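PDB 2P17: pirin-like protein from Geobacillus kaustophilus, which is of unknown function but binds one iron ion per subunit and belongs to the pirin family of the cupin superfamily. Local coordinates for residues A[38-51]-A[102-116]. Residues are numbered along the deposited sequence; the frame is centred on the assembly and turned at random.
Sequences PFLLLMEDIFERGT and DPASGSTVHSLQLWV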
loop_
_atom_site.group_PDB
_atom_site.type_symbol
_atom_site.label_atom_id
_atom_site.label_comp_id
_atom_site.label_asym_id
_atom_site.label_seq_id
_atom_site.Cartn_x
_atom_site.Cartn_y
_atom_site.Cartn_z
ATOM N N PRO A 38 -0.667 -1.872 -11.728
ATOM C CA PRO A 38 -0.332 -0.458 -11.894
ATOM C C PRO A 38 0.717 0.111 -10.939
ATOM O O PRO A 38 0.951 1.326 -10.943
ATOM C CB PRO A 38 -1.676 0.233 -11.614
ATOM C CG PRO A 38 -2.302 -0.645 -10.514
ATOM C CD PRO A 38 -1.838 -2.059 -10.842
ATOM N N PHE A 39 1.328 -0.731 -10.110
ATOM C CA PHE A 39 2.307 -0.238 -9.133
ATOM C C PHE A 39 3.694 -0.153 -9.744
ATOM O O PHE A 39 4.048 -0.968 -10.597
ATOM C CB PHE A 39 2.279 -1.114 -7.880
ATOM C CG PHE A 39 0.901 -1.280 -7.332
ATOM C CD1 PHE A 39 0.198 -0.177 -6.870
ATOM C CD2 PHE A 39 0.273 -2.511 -7.338
ATOM C CE1 PHE A 39 -1.107 -0.296 -6.384
ATOM C CE2 PHE A 39 -1.023 -2.636 -6.842
ATOM C CZ PHE A 39 -1.709 -1.525 -6.365
ATOM N N LEU A 40 4.458 0.855 -9.335
ATOM C CA LEU A 40 5.783 1.075 -9.914
ATOM C C LEU A 40 6.897 0.723 -8.952
ATOM O O LEU A 40 7.988 0.334 -9.373
ATOM C CB LEU A 40 5.923 2.521 -10.398
ATOM C CG LEU A 40 5.010 2.913 -11.550
ATOM C CD1 LEU A 40 4.981 4.424 -11.684
ATOM C CD2 LEU A 40 5.421 2.240 -12.869
ATOM N N LEU A 41 6.618 0.867 -7.661
ATOM C CA LEU A 41 7.567 0.495 -6.621
ATOM C C LEU A 41 6.904 0.597 -5.256
ATOM O O LEU A 41 5.864 1.242 -5.099
ATOM C CB LEU A 41 8.858 1.328 -6.680
ATOM C CG LEU A 41 8.819 2.826 -6.406
ATOM C CD1 LEU A 41 8.810 3.135 -4.910
ATOM C CD2 LEU A 41 10.034 3.506 -7.058
ATOM N N LEU A 42 7.501 -0.077 -4.281
ATOM C CA LEU A 42 7.085 0.064 -2.892
ATOM C C LEU A 42 8.351 0.000 -2.060
ATOM O O LEU A 42 9.078 -0.992 -2.123
ATOM C CB LEU A 42 6.125 -1.054 -2.474
ATOM C CG LEU A 42 5.696 -1.029 -0.998
ATOM C CD1 LEU A 42 4.985 0.269 -0.595
ATOM C CD2 LEU A 42 4.800 -2.222 -0.707
HETATM N N MSE A 43 8.600 1.068 -1.314
HETATM C CA MSE A 43 9.820 1.211 -0.528
HETATM C C MSE A 43 9.489 1.343 0.951
HETATM O O MSE A 43 8.565 2.076 1.321
HETATM C CB MSE A 43 10.561 2.457 -0.994
HETATM C CG MSE A 43 11.872 2.700 -0.306
HETATM SE SE MSE A 43 12.880 3.987 -1.317
HETATM C CE MSE A 43 13.015 2.997 -2.984
ATOM N N GLU A 44 10.252 0.634 1.783
ATOM C CA GLU A 44 10.174 0.761 3.228
ATOM C C GLU A 44 11.300 1.668 3.682
ATOM O O GLU A 44 12.444 1.486 3.272
ATOM C CB GLU A 44 10.302 -0.606 3.901
ATOM C CG GLU A 44 10.284 -0.545 5.428
ATOM C CD GLU A 44 10.750 -1.835 6.093
ATOM O OE1 GLU A 44 11.611 -2.553 5.528
ATOM O OE2 GLU A 44 10.260 -2.120 7.202
ATOM N N ASP A 45 10.968 2.651 4.517
ATOM C CA ASP A 45 11.969 3.594 5.022
ATOM C C ASP A 45 11.862 3.747 6.523
ATOM O O ASP A 45 10.763 3.791 7.078
ATOM C CB ASP A 45 11.805 4.963 4.365
ATOM C CG ASP A 45 12.144 4.940 2.892
ATOM O OD1 ASP A 45 13.348 4.950 2.560
ATOM O OD2 ASP A 45 11.207 4.920 2.070
ATOM N N ILE A 46 13.019 3.806 7.177
ATOM C CA ILE A 46 13.099 4.206 8.569
ATOM C C ILE A 46 14.027 5.408 8.580
ATOM O O ILE A 46 15.200 5.286 8.208
ATOM C CB ILE A 46 13.668 3.074 9.456
ATOM C CG1 ILE A 46 12.781 1.826 9.361
ATOM C CG2 ILE A 46 13.830 3.566 10.904
ATOM C CD1 ILE A 46 13.342 0.616 10.058
ATOM N N PHE A 47 13.521 6.571 8.980
ATOM C CA PHE A 47 14.284 7.800 8.785
ATOM C C PHE A 47 14.039 8.873 9.833
ATOM O O PHE A 47 12.995 8.887 10.490
ATOM C CB PHE A 47 14.141 8.342 7.348
ATOM C CG PHE A 47 12.728 8.695 6.942
ATOM C CD1 PHE A 47 12.372 10.018 6.717
ATOM C CD2 PHE A 47 11.768 7.701 6.746
ATOM C CE1 PHE A 47 11.090 10.351 6.314
ATOM C CE2 PHE A 47 10.469 8.020 6.347
ATOM C CZ PHE A 47 10.126 9.359 6.133
ATOM N N GLU A 48 15.028 9.751 9.989
ATOM C CA GLU A 48 14.949 10.864 10.924
ATOM C C GLU A 48 14.846 12.194 10.186
ATOM O O GLU A 48 15.008 12.255 8.962
ATOM C CB GLU A 48 16.168 10.850 11.861
ATOM C CG GLU A 48 16.231 9.598 12.749
ATOM C CD GLU A 48 17.532 9.446 13.524
ATOM O OE1 GLU A 48 18.022 10.440 14.115
ATOM O OE2 GLU A 48 18.057 8.312 13.558
ATOM N N ARG A 49 14.560 13.253 10.938
ATOM C CA ARG A 49 14.446 14.605 10.400
ATOM C C ARG A 49 15.706 14.980 9.623
ATOM O O ARG A 49 16.831 14.757 10.087
ATOM C CB ARG A 49 14.204 15.611 11.529
ATOM C CG ARG A 49 13.765 16.990 11.065
ATOM C CD ARG A 49 13.189 17.783 12.226
ATOM N NE ARG A 49 12.725 19.119 11.845
ATOM C CZ ARG A 49 11.527 19.394 11.332
ATOM N NH1 ARG A 49 10.632 18.431 11.111
ATOM N NH2 ARG A 49 11.219 20.651 11.040
ATOM N N GLY A 50 15.492 15.525 8.428
ATOM C CA GLY A 50 16.579 15.990 7.564
ATOM C C GLY A 50 17.035 15.006 6.502
ATOM O O GLY A 50 17.918 15.317 5.699
ATOM N N THR A 51 16.436 13.813 6.494
ATOM C CA THR A 51 16.827 12.760 5.557
ATOM C C THR A 51 16.619 13.167 4.095
ATOM O O THR A 51 17.543 13.069 3.276
ATOM C CB THR A 51 16.069 11.441 5.834
ATOM O OG1 THR A 51 16.443 10.937 7.122
ATOM C CG2 THR A 51 16.405 10.398 4.782
ATOM N N ASP A 102 9.153 14.659 6.038
ATOM C CA ASP A 102 10.162 14.922 7.060
ATOM C C ASP A 102 9.619 14.556 8.446
ATOM O O ASP A 102 8.567 15.046 8.837
ATOM C CB ASP A 102 10.557 16.404 7.020
ATOM C CG ASP A 102 11.973 16.653 7.530
ATOM O OD1 ASP A 102 12.790 15.709 7.549
ATOM O OD2 ASP A 102 12.280 17.813 7.890
ATOM N N PRO A 103 10.315 13.671 9.185
ATOM C CA PRO A 103 9.841 13.415 10.549
ATOM C C PRO A 103 9.822 14.663 11.426
ATOM O O PRO A 103 10.652 15.569 11.263
ATOM C CB PRO A 103 10.856 12.399 11.091
ATOM C CG PRO A 103 11.381 11.723 9.839
ATOM C CD PRO A 103 11.489 12.846 8.854
ATOM N N ALA A 104 8.880 14.687 12.363
ATOM C CA ALA A 104 8.866 15.710 13.411
ATOM C C ALA A 104 10.164 15.627 14.224
ATOM O O ALA A 104 10.773 14.562 14.320
ATOM C CB ALA A 104 7.665 15.517 14.319
ATOM N N SER A 105 10.593 16.757 14.793
ATOM C CA SER A 105 11.795 16.792 15.633
ATOM C C SER A 105 11.759 15.690 16.693
ATOM O O SER A 105 10.756 15.516 17.381
ATOM C CB SER A 105 11.947 18.164 16.297
ATOM O OG SER A 105 13.195 18.278 16.959
ATOM N N GLY A 106 12.845 14.923 16.782
ATOM C CA GLY A 106 12.951 13.827 17.745
ATOM C C GLY A 106 12.197 12.552 17.397
ATOM O O GLY A 106 12.263 11.571 18.139
ATOM N N SER A 107 11.482 12.549 16.272
ATOM C CA SER A 107 10.732 11.364 15.864
ATOM C C SER A 107 11.455 10.582 14.774
ATOM O O SER A 107 12.075 11.168 13.885
ATOM C CB SER A 107 9.339 11.768 15.379
ATOM O OG SER A 107 8.541 10.628 15.094
ATOM N N THR A 108 11.389 9.261 14.870
ATOM C CA THR A 108 11.831 8.381 13.794
ATOM C C THR A 108 10.589 7.844 13.093
ATOM O O THR A 108 9.720 7.258 13.733
ATOM C CB THR A 108 12.662 7.208 14.329
ATOM O OG1 THR A 108 13.852 7.713 14.951
ATOM C CG2 THR A 108 13.063 6.263 13.200
ATOM N N VAL A 109 10.496 8.067 11.785
ATOM C CA VAL A 109 9.366 7.571 11.001
ATOM C C VAL A 109 9.711 6.253 10.338
ATOM O O VAL A 109 10.758 6.124 9.715
ATOM C CB VAL A 109 8.913 8.611 9.948
ATOM C CG1 VAL A 109 7.890 8.022 8.964
ATOM C CG2 VAL A 109 8.300 9.811 10.638
ATOM N N HIS A 110 8.826 5.268 10.498
ATOM C CA HIS A 110 8.885 4.026 9.743
ATOM C C HIS A 110 7.689 4.058 8.803
ATOM O O HIS A 110 6.555 4.124 9.273
ATOM C CB HIS A 110 8.791 2.846 10.721
ATOM C CG HIS A 110 8.997 1.500 10.102
ATOM N ND1 HIS A 110 8.792 0.332 10.803
ATOM C CD2 HIS A 110 9.380 1.127 8.859
ATOM C CE1 HIS A 110 9.052 -0.703 10.022
ATOM N NE2 HIS A 110 9.410 -0.247 8.834
ATOM N N SER A 111 7.943 4.036 7.491
ATOM C CA SER A 111 6.864 4.191 6.504
ATOM C C SER A 111 6.991 3.244 5.322
ATOM O O SER A 111 8.052 2.666 5.069
ATOM C CB SER A 111 6.812 5.635 5.988
ATOM O OG SER A 111 8.024 5.995 5.350
ATOM N N LEU A 112 5.879 3.090 4.612
ATOM C CA LEU A 112 5.853 2.371 3.339
ATOM C C LEU A 112 5.390 3.341 2.272
ATOM O O LEU A 112 4.322 3.933 2.419
ATOM C CB LEU A 112 4.897 1.187 3.407
ATOM C CG LEU A 112 5.412 0.036 4.262
ATOM C CD1 LEU A 112 4.274 -0.859 4.686
ATOM C CD2 LEU A 112 6.484 -0.754 3.493
ATOM N N GLN A 113 6.190 3.513 1.217
ATOM C CA GLN A 113 5.904 4.465 0.148
ATOM C C GLN A 113 5.653 3.732 -1.165
ATOM O O GLN A 113 6.574 3.141 -1.723
ATOM C CB GLN A 113 7.079 5.432 -0.015
ATOM C CG GLN A 113 6.866 6.506 -1.058
ATOM C CD GLN A 113 6.096 7.686 -0.514
ATOM O OE1 GLN A 113 5.293 7.551 0.409
ATOM N NE2 GLN A 113 6.336 8.855 -1.079
ATOM N N LEU A 114 4.412 3.793 -1.642
ATOM C CA LEU A 114 3.991 3.131 -2.876
ATOM C C LEU A 114 3.896 4.143 -4.010
ATOM O O LEU A 114 3.439 5.265 -3.796
ATOM C CB LEU A 114 2.611 2.507 -2.639
ATOM C CG LEU A 114 1.938 1.804 -3.804
ATOM C CD1 LEU A 114 2.507 0.392 -3.954
ATOM C CD2 LEU A 114 0.426 1.758 -3.589
ATOM N N TRP A 115 4.357 3.759 -5.199
ATOM C CA TRP A 115 4.104 4.560 -6.401
ATOM C C TRP A 115 3.099 3.859 -7.269
ATOM O O TRP A 115 3.196 2.650 -7.517
ATOM C CB TRP A 115 5.377 4.749 -7.216
ATOM C CG TRP A 115 6.399 5.666 -6.621
ATOM C CD1 TRP A 115 6.424 6.169 -5.348
ATOM C CD2 TRP A 115 7.572 6.158 -7.275
ATOM N NE1 TRP A 115 7.538 6.965 -5.178
ATOM C CE2 TRP A 115 8.259 6.972 -6.346
ATOM C CE3 TRP A 115 8.099 6.002 -8.568
ATOM C CZ2 TRP A 115 9.462 7.627 -6.667
ATOM C CZ3 TRP A 115 9.301 6.650 -8.883
ATOM C CH2 TRP A 115 9.960 7.452 -7.934
ATOM N N VAL A 116 2.126 4.636 -7.737
ATOM C CA VAL A 116 1.094 4.120 -8.637
ATOM C C VAL A 116 1.223 4.858 -9.959
ATOM O O VAL A 116 1.332 6.085 -9.982
ATOM C CB VAL A 116 -0.312 4.352 -8.066
ATOM C CG1 VAL A 116 -1.365 3.641 -8.922
ATOM C CG2 VAL A 116 -0.417 3.890 -6.615
HETATM O O HOH W 1 8.765 4.766 2.885
HETATM O O HOH W 2 14.060 12.975 13.746
#
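Leu41 lies over one face of the Trp115 indole, its CD2 3.6 Å from the centroid of the six-membered ring in a CH-pi contact. Farther along, Phe47 CG sits between the backbone N and the carbonyl carbon (chi1 61°), which sets the ring beside Val109, whose CB rides over one face, while Pro103 CD approaches Phe47 CE1 at 3.6 Å. On the opposite side of the sheet, Phe39, Leu42, Leu112 and Leu114 pack toward the second cupin domain, where Tyr240 receives three of them. Antiparallel backbone bonds knit strands 39-47 and 109-116; one water joins Met43 O, Asp45 OD2 and Ser111 OG, and Asp45 OD1 is hydrogen-bonded to His22 NE2. Ile46 CD1 sits over the His110 ring, whose NE2 donates to Glu44 OE2 at 2.6 Å, on the anti side of the carboxylate. Beyond this pair, at the end of strand 97-103, Asp102 OD1 takes Gly50 N on its syn lone pair (2.8 Å), and Arg49 NH1 reaches Pro103 O at 2.9 Å while also pairing with Glu72. Asp102 OD2 stands above the guanidinium, a long, purely electrostatic salt bridge. The short His110-Glu44 bond would probably favour a charged carboxylate, while Trp115, against the iron ligand His57, ties this cupin ladder to the metal site.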